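Local coordinates for virulent strain associated lipoprotein (Borreliella spielmanii A14S, PDB 6FZZ) that is an outer-surface lipoprotein of the PFam54 family whose relative in Borrelia burgdorferi can bind glutathione, though its own role is not firmly established, at residues Tyr48-Leu51 / Ala52-Ser55; Leu92-Phe95 / Ser96-Ile100. One frame throughout, in Å; residues are numbered along the deposited sequence.

Interaction 1: residues Tyr48-Leu51 / Ala52-Ser55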
# COMPACT_ATOMS: atom_id res chain seq x y z
N TYR A 48 -2.16 11.21 12.68
CA TYR A 48 -2.65 9.93 13.26
C TYR A 48 -1.61 9.23 14.12
O TYR A 48 -1.70 8.01 14.28
CB TYR A 48 -3.18 8.95 12.15
CG TYR A 48 -4.25 9.53 11.21
CD1 TYR A 48 -5.60 9.67 11.64
CD2 TYR A 48 -3.96 9.93 9.91
CE1 TYR A 48 -6.55 10.19 10.83
CE2 TYR A 48 -4.93 10.47 9.08
CZ TYR A 48 -6.24 10.57 9.54
OH TYR A 48 -7.23 11.11 8.75
N GLY A 49 -0.68 10.02 14.67
CA GLY A 49 0.41 9.65 15.52
C GLY A 49 1.52 8.86 14.78
O GLY A 49 2.30 8.12 15.41
N ILE A 50 1.56 9.00 13.45
CA ILE A 50 2.57 8.31 12.63
C ILE A 50 3.83 9.12 12.62
O ILE A 50 4.11 9.91 11.70
CB ILE A 50 2.07 8.02 11.20
CG1 ILE A 50 0.86 7.08 11.29
CG2 ILE A 50 3.15 7.30 10.40
CD1 ILE A 50 0.03 6.96 10.00
N LEU A 51 4.58 8.96 13.69
CA LEU A 51 5.78 9.78 13.88
C LEU A 51 6.85 9.37 12.86
O LEU A 51 7.78 10.15 12.59
CB LEU A 51 6.34 9.65 15.29
CG LEU A 51 5.69 10.38 16.49
CD1 LEU A 51 6.56 10.14 17.74
CD2 LEU A 51 5.53 11.88 16.31
N ALA A 52 6.71 8.15 12.31
CA ALA A 52 7.59 7.64 11.27
C ALA A 52 7.78 8.57 10.09
O ALA A 52 8.90 8.62 9.46
CB ALA A 52 7.10 6.27 10.84
N PHE A 53 6.71 9.32 9.77
CA PHE A 53 6.79 10.30 8.68
C PHE A 53 7.94 11.29 8.86
O PHE A 53 8.58 11.70 7.87
CB PHE A 53 5.46 11.05 8.53
CG PHE A 53 4.32 10.20 8.04
CD1 PHE A 53 4.52 9.17 7.11
CD2 PHE A 53 3.03 10.49 8.46
CE1 PHE A 53 3.45 8.41 6.65
CE2 PHE A 53 1.95 9.76 7.98
CZ PHE A 53 2.15 8.72 7.08
N LYS A 54 8.20 11.67 10.10
CA LYS A 54 9.24 12.68 10.38
C LYS A 54 10.63 12.11 10.18
O LYS A 54 11.56 12.87 10.04
CB LYS A 54 9.13 13.22 11.81
CG LYS A 54 7.92 14.07 12.01
CD LYS A 54 7.75 14.44 13.47
CE LYS A 54 6.41 15.13 13.70
NZ LYS A 54 6.35 15.66 15.09
N SER A 55 10.78 10.80 10.08
CA SER A 55 12.09 10.25 9.89
C SER A 55 12.33 9.75 8.45
O SER A 55 13.31 9.06 8.16
CB SER A 55 12.35 9.19 10.97
OG SER A 55 12.18 7.96 10.38
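The backbone oxygen of Leu51 takes the shortest bond across this turn, from Lys54 N at 2.9 Å. One residue back, Phe53 N reaches Ile50 O at 3.3 Å. With Ser55 N to Ala52 O, three successive i to i+3 bonds make a short 3-10 turn, which starts just after Ile50, itself the centre of an inverse gamma turn. Ile50 supplies the apolar part: its CG2 methyl comes down over the middle of the Phe53 ring, 3.6 Å from the centroid and only 8° off the normal, a CH-pi contact. With CG2 anti to the backbone N and CG1 beside it (chi1 -62°), the methyl branch is directed onto the ring while CD1 lies beyond the rim, near CE2 and CZ (4.0 Å from each). The same methyl, CG2, lies 4.1 Å from Ala52 CB. On the exposed side, the extended Lys54 chain passes Leu51 at an oblique angle, its NZ 4.1 Å from Leu51 CD2. Phe53 is lodged against Arg77, Thr80 and Tyr81 of helix 71-83, whereas Ala52 rests on Val105 and Phe109 of helix 105-126 and Leu51 touches Ile100 of helix 89-102.

Interaction 2: residues Leu92-Phe95 / Ser96-Ile100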
# COMPACT_ATOMS: atom_id res chain seq x y z
N LEU A 92 -2.53 2.55 13.94
CA LEU A 92 -1.58 3.36 13.16
C LEU A 92 -0.41 3.85 14.01
O LEU A 92 0.75 3.76 13.61
CB LEU A 92 -2.29 4.57 12.51
CG LEU A 92 -3.27 4.26 11.38
CD1 LEU A 92 -4.02 5.50 10.89
CD2 LEU A 92 -2.58 3.61 10.22
N LYS A 93 -0.71 4.40 15.20
CA LYS A 93 0.34 4.97 16.04
C LYS A 93 1.21 3.82 16.55
O LYS A 93 2.41 3.91 16.61
CB LYS A 93 -0.29 5.77 17.23
CG LYS A 93 0.76 6.12 18.30
CD LYS A 93 0.18 6.40 19.69
CE LYS A 93 -1.05 7.28 19.65
NZ LYS A 93 -1.34 7.86 21.00
N ARG A 94 0.59 2.72 16.93
CA ARG A 94 1.35 1.59 17.44
C ARG A 94 2.22 0.97 16.35
O ARG A 94 3.34 0.62 16.61
CB ARG A 94 0.39 0.55 18.01
CG ARG A 94 0.98 -0.77 18.42
CD ARG A 94 2.25 -0.73 19.26
NE ARG A 94 2.13 0.03 20.50
CZ ARG A 94 3.10 0.13 21.41
NH1 ARG A 94 4.27 -0.48 21.22
NH2 ARG A 94 2.91 0.83 22.52
N PHE A 95 1.69 0.82 15.13
CA PHE A 95 2.51 0.36 14.04
C PHE A 95 3.76 1.21 13.88
O PHE A 95 4.88 0.71 13.74
CB PHE A 95 1.71 0.37 12.72
CG PHE A 95 2.47 -0.21 11.55
CD1 PHE A 95 2.66 -1.59 11.43
CD2 PHE A 95 2.99 0.62 10.56
CE1 PHE A 95 3.38 -2.09 10.34
CE2 PHE A 95 3.69 0.11 9.48
CZ PHE A 95 3.84 -1.23 9.36
N SER A 96 3.57 2.52 13.88
CA SER A 96 4.70 3.43 13.72
C SER A 96 5.73 3.24 14.83
O SER A 96 6.95 3.19 14.58
CB SER A 96 4.15 4.87 13.65
OG SER A 96 5.15 5.84 13.71
N GLU A 97 5.25 3.21 16.08
CA GLU A 97 6.07 2.93 17.24
C GLU A 97 6.90 1.66 17.08
O GLU A 97 8.15 1.70 17.32
CB GLU A 97 5.19 2.84 18.52
CG GLU A 97 4.56 4.19 18.82
CD GLU A 97 3.57 4.14 20.01
OE1 GLU A 97 3.18 3.02 20.42
OE2 GLU A 97 3.18 5.22 20.51
N ILE A 98 6.28 0.57 16.61
CA ILE A 98 6.97 -0.71 16.48
C ILE A 98 8.08 -0.64 15.42
O ILE A 98 9.17 -1.10 15.65
CB ILE A 98 6.03 -1.87 16.08
CG1 ILE A 98 5.09 -2.22 17.22
CG2 ILE A 98 6.80 -3.12 15.73
CD1 ILE A 98 3.88 -2.94 16.69
N ILE A 99 7.79 -0.04 14.26
CA ILE A 99 8.79 0.12 13.23
C ILE A 99 9.98 1.06 13.62
O ILE A 99 11.13 0.76 13.33
CB ILE A 99 8.13 0.57 11.90
CG1 ILE A 99 6.97 -0.37 11.55
CG2 ILE A 99 9.16 0.65 10.78
CD1 ILE A 99 7.37 -1.86 11.35
N ILE A 100 9.69 2.17 14.28
CA ILE A 100 10.71 3.03 14.88
C ILE A 100 11.58 2.28 15.88
O ILE A 100 12.81 2.36 15.82
CB ILE A 100 10.07 4.26 15.55
CG1 ILE A 100 9.49 5.20 14.47
CG2 ILE A 100 11.04 4.99 16.48
CD1 ILE A 100 8.56 6.26 15.04
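Phe95 and Ile99 make the close-packed side of this helical turn: CG1 of Ile99 sits over one ring face, displaced toward the rim, 4.0 Å from the centroid in a CH-pi contact. The ring is swung out with CG anti to the backbone N (chi1 -175°), which lays it alongside the next turn, and Phe162, Met87 and Ile108 pack around it. Ile98 is buried too: the chi2 turn of Arg94 sets its CD 3.8 Å from Ile98 CD1, and both residues pack on Leu166 and Tyr169 of helix 138-170. Beneath the side chains runs the regular i to i+4 bonding of an alpha helix, here the middle of helix 89-102 in an all-helical fold, with Glu97 N 3.0 Å from Lys93 O. Opposite charges gather on a more exposed flank. The chi3 turn carries the Arg94 guanidinium over toward Glu97, whose OE1 lies over one face, 3.0 Å from NH2. Because OE1 is well out of the guanidinium plane, this salt bridge rests on charge alone; the guanidinium and carboxylate planes are turned 87° apart. Lys93 offers Glu97 its aliphatic part instead, CD lying 3.3 Å from OE2, while NZ stays 5.3 Å from that oxygen, not in contact with it.

In this C-terminal part of a longer lipoprotein, the chain leaves helix 15-41 and enters the long connection in which residues 48-55 form interaction 1; it then runs through helix 71-83 to helix 89-102, where interaction 2 lies. The two are in series, neither nested nor crossed: interaction 1 closes a tight turn within the connection, while interaction 2 spans consecutive turns of one helix. Their centres are about 8 Å apart. Ser96 OG joins them, 3.1 Å from Ala52 N in a probable hydrogen bond, and Leu92 CD1 packs 3.8 Å from Tyr48 CB. The connection is thereby fastened along helix 89-102, with helix 105-126 touching both and helix 138-170 meeting interaction 2.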